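Local coordinates for protein DyP-type peroxidase (Pleurotus ostreatus PC15, PDB 6FSK) that uses a bound heme b to carry out peroxidase reactions, and probably oxidises dyes and manganese(II), at residues Y23-V28 with H133-V138; S80-Q85 with G466-F471; P288-P293 with N308-G313. The protein carries 1 engineered substitution. All coordinates share one frame; numbering follows the deposited sequence.

Contact 1: Y23-V28 with H133-V138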
loop_
_atom_site.group_PDB
_atom_site.type_symbol
_atom_site.label_atom_id
_atom_site.label_comp_id
_atom_site.label_asym_id
_atom_site.label_seq_id
_atom_site.Cartn_x
_atom_site.Cartn_y
_atom_site.Cartn_z
ATOM N N TYR A 23 -4.492 -2.360 14.319
ATOM C CA TYR A 23 -5.532 -1.554 13.726
ATOM C C TYR A 23 -6.864 -1.904 14.406
ATOM O O TYR A 23 -7.311 -3.066 14.300
ATOM C CB TYR A 23 -5.634 -1.680 12.226
ATOM C CG TYR A 23 -4.459 -1.192 11.443
ATOM C CD1 TYR A 23 -3.373 -2.002 11.208
ATOM C CD2 TYR A 23 -4.473 0.123 10.902
ATOM C CE1 TYR A 23 -2.272 -1.559 10.465
ATOM C CE2 TYR A 23 -3.387 0.602 10.199
ATOM C CZ TYR A 23 -2.295 -0.243 9.967
ATOM O OH TYR A 23 -1.222 0.291 9.204
ATOM N N PHE A 24 -7.422 -0.935 15.127
ATOM C CA PHE A 24 -8.651 -1.100 15.873
ATOM C C PHE A 24 -9.800 -0.390 15.126
ATOM O O PHE A 24 -9.892 0.864 15.053
ATOM C CB PHE A 24 -8.474 -0.544 17.283
ATOM C CG PHE A 24 -9.679 -0.612 18.163
ATOM C CD1 PHE A 24 -9.908 -1.823 18.847
ATOM C CD2 PHE A 24 -10.586 0.459 18.284
ATOM C CE1 PHE A 24 -11.035 -1.923 19.704
ATOM C CE2 PHE A 24 -11.734 0.349 19.142
ATOM C CZ PHE A 24 -11.921 -0.835 19.811
ATOM N N PHE A 25 -10.695 -1.183 14.534
ATOM C CA PHE A 25 -11.791 -0.673 13.714
ATOM C C PHE A 25 -13.068 -0.537 14.558
ATOM O O PHE A 25 -13.427 -1.458 15.277
ATOM C CB PHE A 25 -12.056 -1.582 12.521
ATOM C CG PHE A 25 -10.861 -1.756 11.627
ATOM C CD1 PHE A 25 -10.616 -0.810 10.668
ATOM C CD2 PHE A 25 -10.025 -2.840 11.701
ATOM C CE1 PHE A 25 -9.516 -0.943 9.787
ATOM C CE2 PHE A 25 -8.910 -2.951 10.847
ATOM C CZ PHE A 25 -8.660 -1.993 9.923
ATOM N N PHE A 26 -13.684 0.641 14.521
ATOM C CA PHE A 26 -14.761 0.953 15.442
ATOM C C PHE A 26 -15.936 1.568 14.752
ATOM O O PHE A 26 -15.883 2.115 13.595
ATOM C CB PHE A 26 -14.237 1.851 16.561
ATOM C CG PHE A 26 -13.857 3.245 16.100
ATOM C CD1 PHE A 26 -14.757 4.269 16.086
ATOM C CD2 PHE A 26 -12.562 3.533 15.765
ATOM C CE1 PHE A 26 -14.375 5.530 15.695
ATOM C CE2 PHE A 26 -12.173 4.763 15.359
ATOM C CZ PHE A 26 -13.078 5.773 15.324
ATOM N N ASP A 27 -17.077 1.518 15.469
ATOM C CA ASP A 27 -18.285 2.281 15.161
ATOM C C ASP A 27 -18.504 3.249 16.331
ATOM O O ASP A 27 -18.101 3.004 17.462
ATOM C CB ASP A 27 -19.509 1.461 15.037
ATOM C CG ASP A 27 -19.531 0.608 13.863
ATOM O OD1 ASP A 27 -18.993 0.990 12.764
ATOM O OD2 ASP A 27 -20.109 -0.537 13.990
ATOM N N VAL A 28 -18.998 4.442 15.970
ATOM C CA VAL A 28 -19.419 5.482 16.922
ATOM C C VAL A 28 -20.812 5.139 17.356
ATOM O O VAL A 28 -21.700 5.048 16.518
ATOM C CB VAL A 28 -19.408 6.889 16.270
ATOM C CG1 VAL A 28 -19.875 7.923 17.326
ATOM C CG2 VAL A 28 -17.975 7.249 15.851
ATOM N N HIS A 133 -16.795 2.921 11.020
ATOM C CA HIS A 133 -16.769 4.412 11.056
ATOM C C HIS A 133 -15.357 5.013 11.145
ATOM O O HIS A 133 -15.174 6.130 10.701
ATOM C CB HIS A 133 -17.602 4.888 12.241
ATOM C CG HIS A 133 -19.047 4.621 12.075
ATOM N ND1 HIS A 133 -19.921 4.645 13.150
ATOM C CD2 HIS A 133 -19.774 4.236 11.012
ATOM C CE1 HIS A 133 -21.131 4.358 12.713
ATOM N NE2 HIS A 133 -21.080 4.111 11.425
ATOM N N GLY A 134 -14.396 4.274 11.685
ATOM C CA GLY A 134 -13.042 4.718 11.803
ATOM C C GLY A 134 -12.109 3.639 12.217
ATOM O O GLY A 134 -12.538 2.508 12.513
ATOM N N VAL A 135 -10.840 3.978 12.252
ATOM C CA VAL A 135 -9.779 3.150 12.751
ATOM C C VAL A 135 -8.867 3.952 13.648
ATOM O O VAL A 135 -8.494 5.066 13.282
ATOM C CB VAL A 135 -9.016 2.446 11.588
ATOM C CG1 VAL A 135 -8.349 3.396 10.573
ATOM C CG2 VAL A 135 -7.995 1.437 12.077
ATOM N N ILE A 136 -8.540 3.410 14.769
ATOM C CA ILE A 136 -7.492 3.870 15.655
ATOM C C ILE A 136 -6.354 2.857 15.479
ATOM O O ILE A 136 -6.599 1.660 15.606
ATOM C CB ILE A 136 -7.932 3.963 17.139
ATOM C CG1 ILE A 136 -8.904 5.122 17.284
ATOM C CG2 ILE A 136 -6.727 4.138 18.043
ATOM C CD1 ILE A 136 -9.769 4.950 18.489
ATOM N N PHE A 137 -5.142 3.320 15.185
ATOM C CA PHE A 137 -4.047 2.402 15.033
ATOM C C PHE A 137 -2.816 2.791 15.825
ATOM O O PHE A 137 -2.558 3.973 16.011
ATOM C CB PHE A 137 -3.729 2.046 13.609
ATOM C CG PHE A 137 -3.444 3.245 12.729
ATOM C CD1 PHE A 137 -4.520 3.956 12.215
ATOM C CD2 PHE A 137 -2.117 3.523 12.272
ATOM C CE1 PHE A 137 -4.290 5.017 11.303
ATOM C CE2 PHE A 137 -1.913 4.570 11.363
ATOM C CZ PHE A 137 -2.975 5.278 10.897
ATOM N N VAL A 138 -2.174 1.774 16.353
ATOM C CA VAL A 138 -1.115 1.944 17.345
ATOM C C VAL A 138 0.069 1.083 16.891
ATOM O O VAL A 138 -0.038 -0.099 16.671
ATOM C CB VAL A 138 -1.625 1.548 18.753
ATOM C CG1 VAL A 138 -0.527 1.729 19.749
ATOM C CG2 VAL A 138 -2.810 2.372 19.171
#

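Contact 2: S80-Q85 with G466-F471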
loop_
_atom_site.group_PDB
_atom_site.type_symbol
_atom_site.label_atom_id
_atom_site.label_comp_id
_atom_site.label_asym_id
_atom_site.label_seq_id
_atom_site.Cartn_x
_atom_site.Cartn_y
_atom_site.Cartn_z
ATOM N N SER A 80 -13.914 6.868 8.119
ATOM C CA SER A 80 -14.522 6.571 6.854
ATOM C C SER A 80 -15.633 7.538 6.496
ATOM O O SER A 80 -16.067 8.321 7.311
ATOM C CB SER A 80 -15.130 5.150 6.886
ATOM O OG SER A 80 -16.293 5.170 7.763
ATOM N N HIS A 81 -16.152 7.414 5.279
ATOM C CA HIS A 81 -17.261 8.269 4.875
ATOM C C HIS A 81 -18.470 7.984 5.714
ATOM O O HIS A 81 -19.114 8.906 6.185
ATOM C CB HIS A 81 -17.560 8.078 3.437
ATOM C CG HIS A 81 -18.811 8.800 3.001
ATOM N ND1 HIS A 81 -18.861 10.160 2.803
ATOM C CD2 HIS A 81 -20.047 8.336 2.782
ATOM C CE1 HIS A 81 -20.084 10.507 2.423
ATOM N NE2 HIS A 81 -20.819 9.413 2.379
ATOM N N LEU A 82 -18.675 6.716 6.009
ATOM C CA LEU A 82 -19.790 6.383 6.906
ATOM C C LEU A 82 -19.591 7.023 8.256
ATOM O O LEU A 82 -20.559 7.428 8.958
ATOM C CB LEU A 82 -19.904 4.873 7.049
ATOM C CG LEU A 82 -20.341 4.159 5.773
ATOM C CD1 LEU A 82 -19.965 2.699 5.811
ATOM C CD2 LEU A 82 -21.825 4.330 5.492
ATOM N N GLY A 83 -18.397 7.043 8.767
ATOM C CA GLY A 83 -18.156 7.655 10.038
ATOM C C GLY A 83 -18.337 9.169 10.060
ATOM O O GLY A 83 -18.884 9.743 11.022
ATOM N N LEU A 84 -17.872 9.817 9.006
ATOM C CA LEU A 84 -18.148 11.243 8.828
ATOM C C LEU A 84 -19.624 11.514 8.849
ATOM O O LEU A 84 -20.066 12.412 9.589
ATOM C CB LEU A 84 -17.479 11.819 7.556
ATOM C CG LEU A 84 -15.913 11.749 7.600
ATOM C CD1 LEU A 84 -15.490 12.352 6.249
ATOM C CD2 LEU A 84 -15.282 12.417 8.756
ATOM N N GLN A 85 -20.372 10.757 8.069
ATOM C CA GLN A 85 -21.843 10.901 8.074
ATOM C C GLN A 85 -22.424 10.707 9.489
ATOM O O GLN A 85 -23.308 11.504 9.962
ATOM C CB GLN A 85 -22.460 9.927 7.139
ATOM C CG GLN A 85 -22.131 10.135 5.636
ATOM C CD GLN A 85 -23.026 11.139 4.905
ATOM O OE1 GLN A 85 -22.666 12.317 4.690
ATOM N NE2 GLN A 85 -24.196 10.667 4.506
ATOM N N GLY A 466 -10.766 -7.981 3.367
ATOM C CA GLY A 466 -11.353 -6.869 4.060
ATOM C C GLY A 466 -10.679 -5.583 3.612
ATOM O O GLY A 466 -9.598 -5.615 3.011
ATOM N N GLY A 467 -11.323 -4.478 3.925
ATOM C CA GLY A 467 -10.738 -3.191 3.560
ATOM C C GLY A 467 -11.686 -2.085 3.808
ATOM O O GLY A 467 -12.864 -2.297 3.951
ATOM N N GLU A 468 -11.168 -0.869 3.964
ATOM C CA GLU A 468 -12.007 0.338 3.917
ATOM C C GLU A 468 -11.111 1.536 3.578
ATOM O O GLU A 468 -9.867 1.448 3.629
ATOM C CB GLU A 468 -12.785 0.513 5.215
ATOM C CG GLU A 468 -13.786 1.673 5.325
ATOM C CD GLU A 468 -14.816 1.751 4.188
ATOM O OE1 GLU A 468 -16.036 1.581 4.491
ATOM O OE2 GLU A 468 -14.525 2.032 2.989
ATOM N N TYR A 469 -11.759 2.590 3.093
ATOM C CA TYR A 469 -11.139 3.892 2.747
ATOM C C TYR A 469 -11.441 4.851 3.877
ATOM O O TYR A 469 -12.594 5.016 4.287
ATOM C CB TYR A 469 -11.754 4.431 1.492
ATOM C CG TYR A 469 -11.630 3.557 0.257
ATOM C CD1 TYR A 469 -10.370 3.023 -0.067
ATOM C CD2 TYR A 469 -12.694 3.347 -0.640
ATOM C CE1 TYR A 469 -10.167 2.278 -1.217
ATOM C CE2 TYR A 469 -12.496 2.603 -1.824
ATOM C CZ TYR A 469 -11.238 2.084 -2.118
ATOM O OH TYR A 469 -11.069 1.404 -3.255
ATOM N N PHE A 470 -10.416 5.499 4.364
ATOM C CA PHE A 470 -10.514 6.417 5.465
ATOM C C PHE A 470 -9.822 7.750 5.113
ATOM O O PHE A 470 -9.087 7.826 4.133
ATOM C CB PHE A 470 -9.826 5.883 6.728
ATOM C CG PHE A 470 -10.325 4.534 7.227
ATOM C CD1 PHE A 470 -11.348 4.406 8.106
ATOM C CD2 PHE A 470 -9.780 3.414 6.743
ATOM C CE1 PHE A 470 -11.755 3.166 8.550
ATOM C CE2 PHE A 470 -10.154 2.161 7.208
ATOM C CZ PHE A 470 -11.141 2.048 8.088
ATOM N N PHE A 471 -10.144 8.772 5.888
ATOM C CA PHE A 471 -9.488 10.084 5.820
ATOM C C PHE A 471 -8.883 10.404 7.160
ATOM O O PHE A 471 -9.612 10.381 8.171
ATOM C CB PHE A 471 -10.486 11.137 5.318
ATOM C CG PHE A 471 -9.858 12.483 5.096
ATOM C CD1 PHE A 471 -9.156 12.687 3.906
ATOM C CD2 PHE A 471 -9.980 13.507 5.985
ATOM C CE1 PHE A 471 -8.527 13.922 3.634
ATOM C CE2 PHE A 471 -9.400 14.767 5.670
ATOM C CZ PHE A 471 -8.702 14.958 4.529
HETATM O O HOH W 1 -15.089 5.593 3.249
HETATM O O HOH W 2 -17.370 4.424 4.069
#

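Contact 3: P288-P293 with N308-G313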
loop_
_atom_site.group_PDB
_atom_site.type_symbol
_atom_site.label_atom_id
_atom_site.label_comp_id
_atom_site.label_asym_id
_atom_site.label_seq_id
_atom_site.Cartn_x
_atom_site.Cartn_y
_atom_site.Cartn_z
ATOM N N PRO A 288 16.893 -4.180 -8.341
ATOM C CA PRO A 288 15.981 -4.040 -9.425
ATOM C C PRO A 288 16.480 -4.772 -10.625
ATOM O O PRO A 288 17.663 -4.633 -10.986
ATOM C CB PRO A 288 15.902 -2.553 -9.631
ATOM C CG PRO A 288 17.230 -2.040 -9.116
ATOM C CD PRO A 288 17.607 -2.927 -8.062
ATOM N N ILE A 289 15.601 -5.531 -11.286
ATOM C CA ILE A 289 16.002 -6.272 -12.466
ATOM C C ILE A 289 16.336 -5.307 -13.597
ATOM O O ILE A 289 17.118 -5.669 -14.510
ATOM C CB ILE A 289 14.942 -7.318 -12.914
ATOM C CG1 ILE A 289 13.725 -6.625 -13.403
ATOM C CG2 ILE A 289 14.714 -8.332 -11.794
ATOM C CD1 ILE A 289 12.627 -7.613 -13.762
ATOM N N GLU A 290 15.799 -4.075 -13.651
ATOM C CA GLU A 290 16.123 -3.165 -14.702
ATOM C C GLU A 290 17.631 -2.851 -14.720
ATOM O O GLU A 290 18.176 -2.598 -15.805
ATOM C CB GLU A 290 15.298 -1.891 -14.551
ATOM C CG GLU A 290 15.489 -0.781 -15.547
ATOM C CD GLU A 290 15.100 -1.144 -16.980
ATOM O OE1 GLU A 290 14.419 -2.193 -17.242
ATOM O OE2 GLU A 290 15.441 -0.315 -17.856
ATOM N N ILE A 291 18.242 -2.828 -13.542
ATOM C CA ILE A 291 19.714 -2.586 -13.409
ATOM C C ILE A 291 20.436 -3.909 -13.536
ATOM O O ILE A 291 21.491 -3.976 -14.267
ATOM C CB ILE A 291 20.042 -1.851 -12.110
ATOM C CG1 ILE A 291 19.323 -0.508 -12.082
ATOM C CG2 ILE A 291 21.574 -1.706 -11.918
ATOM C CD1 ILE A 291 19.538 0.356 -10.854
ATOM N N THR A 292 19.986 -4.971 -12.873
ATOM C CA THR A 292 20.654 -6.263 -12.903
ATOM C C THR A 292 19.704 -7.387 -13.364
ATOM O O THR A 292 19.111 -8.088 -12.543
ATOM C CB THR A 292 21.383 -6.554 -11.578
ATOM O OG1 THR A 292 22.159 -7.745 -11.675
ATOM C CG2 THR A 292 20.447 -6.632 -10.383
ATOM N N PRO A 293 19.539 -7.528 -14.701
ATOM C CA PRO A 293 18.453 -8.414 -15.217
ATOM C C PRO A 293 18.774 -9.909 -15.231
ATOM O O PRO A 293 17.824 -10.720 -15.337
ATOM C CB PRO A 293 18.228 -7.905 -16.659
ATOM C CG PRO A 293 19.543 -7.273 -17.001
ATOM C CD PRO A 293 20.017 -6.634 -15.768
ATOM N N ASN A 308 17.261 2.337 -6.588
ATOM C CA ASN A 308 16.035 2.870 -7.197
ATOM C C ASN A 308 16.250 3.819 -8.354
ATOM O O ASN A 308 15.363 4.489 -8.819
ATOM C CB ASN A 308 15.138 3.395 -6.059
ATOM C CG ASN A 308 13.680 3.412 -6.463
ATOM O OD1 ASN A 308 13.218 2.504 -7.118
ATOM N ND2 ASN A 308 12.989 4.416 -6.004
ATOM N N LYS A 309 17.506 3.897 -8.826
ATOM C CA LYS A 309 17.854 4.845 -9.900
ATOM C C LYS A 309 17.726 4.136 -11.238
ATOM O O LYS A 309 18.711 3.597 -11.829
ATOM C CB LYS A 309 19.352 5.229 -9.691
ATOM C CG LYS A 309 19.895 6.072 -10.801
ATOM C CD LYS A 309 19.245 7.386 -10.789
ATOM C CE LYS A 309 20.290 8.504 -10.912
ATOM N NZ LYS A 309 19.640 9.519 -11.777
ATOM N N PHE A 310 16.502 4.079 -11.726
ATOM C CA PHE A 310 16.169 3.496 -13.049
ATOM C C PHE A 310 14.828 4.074 -13.424
ATOM O O PHE A 310 14.079 4.557 -12.538
ATOM C CB PHE A 310 16.120 1.972 -13.044
ATOM C CG PHE A 310 15.112 1.382 -12.060
ATOM C CD1 PHE A 310 15.465 1.158 -10.769
ATOM C CD2 PHE A 310 13.835 1.071 -12.480
ATOM C CE1 PHE A 310 14.573 0.622 -9.870
ATOM C CE2 PHE A 310 12.946 0.536 -11.621
ATOM C CZ PHE A 310 13.301 0.317 -10.346
ATOM N N ASP A 311 14.540 4.143 -14.718
ATOM C CA ASP A 311 13.310 4.709 -15.183
ATOM C C ASP A 311 12.643 3.902 -16.307
ATOM O O ASP A 311 11.640 4.314 -16.828
ATOM C CB ASP A 311 13.500 6.160 -15.590
ATOM C CG ASP A 311 14.519 6.324 -16.720
ATOM O OD1 ASP A 311 14.994 5.374 -17.335
ATOM O OD2 ASP A 311 14.904 7.474 -16.999
ATOM N N PHE A 312 13.230 2.749 -16.663
ATOM C CA PHE A 312 12.797 1.913 -17.805
ATOM C C PHE A 312 13.152 2.457 -19.211
ATOM O O PHE A 312 12.828 1.821 -20.215
ATOM C CB PHE A 312 11.325 1.465 -17.744
ATOM C CG PHE A 312 10.901 0.904 -16.396
ATOM C CD1 PHE A 312 11.478 -0.193 -15.858
ATOM C CD2 PHE A 312 9.828 1.442 -15.753
ATOM C CE1 PHE A 312 11.098 -0.720 -14.641
ATOM C CE2 PHE A 312 9.399 0.931 -14.514
ATOM C CZ PHE A 312 10.040 -0.150 -13.999
ATOM N N GLY A 313 13.912 3.516 -19.215
ATOM C CA GLY A 313 14.434 4.104 -20.440
ATOM C C GLY A 313 13.363 4.297 -21.462
ATOM O O GLY A 313 12.289 4.809 -21.194
HETATM O O HOH W 3 16.151 2.251 -16.679
#

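Contact 1: Y23-V28 with H133-V138
The Phe26 ring lies over Gly134, whose CA sits above one face, 4.0 Å from the ring centroid, in a CH-pi contact. Phe26 CG stands between its backbone N and carbonyl carbon (chi1 68°), which swings the ring across to the second strand. There Phe26 CE2 meets Ile136 CG1 at 3.8 Å. On the other face of the sheet, Val135 CG2 packs over the Phe25 ring, 3.6 Å from CE1, and also meets the Tyr23 ring at its edge. Tyr23 CE2 lies over one face of the Phe137 ring, toward its rim; the planes are 27° apart and the ring centres well offset. The strands are antiparallel, and Phe24 and Ile136 exchange two N-H...O bonds. At Phe26 the pairing forms a classic beta bulge: Phe26 O accepts from His133 N at 2.8 Å and Gly134 N at 3.2 Å. His133 ND1 then accepts from Val28 N at 3.0 Å, while Asp27 OD1 lies above the centre of the imidazole. Strand 20-28 sits between strands 166-175 and 134-140, as in a ferredoxin-like domain, and Phe24 and Ile136 pack against helix 144-156.

Contact 2: S80-Q85 with G466-F471
Ser80 CB and Glu468 CG meet at 4.0 Å, and the two side chains then part. Ser80 OG stands between its backbone N and carbonyl carbon (chi1 70°) and turns into the helix start. It accepts from Gly83 N at 3.0 Å, so Ser80 is the N-cap of helix 81-86; it also bonds to Ile132 O. Glu468 CG is anti to the backbone N (chi1 -176°), but the chain bends at chi2 and turns the carboxylate back alongside its own backbone. Its OE2 uses the anti lone pair to accept from Tyr469 N at 2.8 Å, and it also accepts from Gln102 N. Two backbone N-H groups thus grip OE2. Glu468 CG also lies over one face of the Phe470 ring, offset toward the rim. Phe470 CD1 comes within 3.6 Å of Ser80 N, an oblique approach to the ring. Ser80 CA makes a CA-H...O contact with Tyr469 O. No direct hydrogen bond joins the segments; water does it. One water accepts from His81 N at 2.9 Å and donates to Tyr469 O at 2.8 Å, tying the first turn of the helix to the strand. A second water accepts from Leu82 N and donates a weak bond to Glu468 OE1. A carboxylate this near a helix N-terminus is probably stabilised in its charged form. Strand 462-472 runs in the sheet between strands 74-80 and 238-247, and Tyr469 reaches across to helices 96-100 and 102-109, bonding to Asp105 through OH.

Contact 3: P288-P293 with N308-G313
Glu290 and Phe310 bury the most surface here, and Ile291 follows. The aliphatic part of Glu290 lies against the Phe310 side chain, with Glu290 CG 3.8 Å from Phe310 CB. Glu290 CG is anti to its backbone N (chi1 179°), and a bend at chi2 then carries the carboxylate past Phe310 to Phe312. The carboxylate stands nearly upright to the Phe312 ring, the planes being 80° apart. Glu290 OE1 meets the ring at its edge, 3.8 Å from Phe312 CD1. Glu290 OE2 takes a hydrogen bond from a water at 2.9 Å; that water in turn accepts from Asp311 N at 3.2 Å. The segments share no direct hydrogen bond; this water bridges them.

Phe310 is also touched by Pro288, whose CB comes within 3.5 Å of CE1. Ile291 crosses Phe310 at about a right angle; its CD1 lies 4.2 Å from Phe310 CD1 and 3.5 Å from Lys309 O. Arg336, a heme-binding residue, makes a cation-pi contact with the Phe310 ring. It also donates to Phe310 O and Asn308 OD1, which ties this loop to the heme pocket. An alanine in place of Phe310 is likely to leave a gap beside Pro288 and Glu290, and to deprive Arg336 of its cation-pi partner. The second segment is shaped by an Asx turn, in which Asp311 OD1 accepts from Gly313 N. On the first, Pro288 O accepts from both Ile291 N and Thr292 N.

The two segments are loops that flank helix 298-302; Pro288 and Ile291 rest on its Leu300, and Ile289 packs against helix 268-280.

In the fold
Contacts 1 and 2 both reach the same antiparallel sheet, and their centres are 10 Å apart. They touch directly: Ser80 N lies 3.0 Å from His133 O, a probable hydrogen bond, and Phe25 CE1 packs 3.8 Å from Phe470 CZ. Their segments alternate along the chain, and the late strand 462-472 sits beside the early strand 74-80. Contact 3 lies on the opposite side of the chain's centre, with its centre 39 Å from that of contact 1 and 37 Å from that of contact 2. The side chain of Phe310 is about 5 Å from the bound heme. The side chain of Tyr469 is about 9 Å from the heme. The side chain of Tyr23 is about 13 Å from the heme.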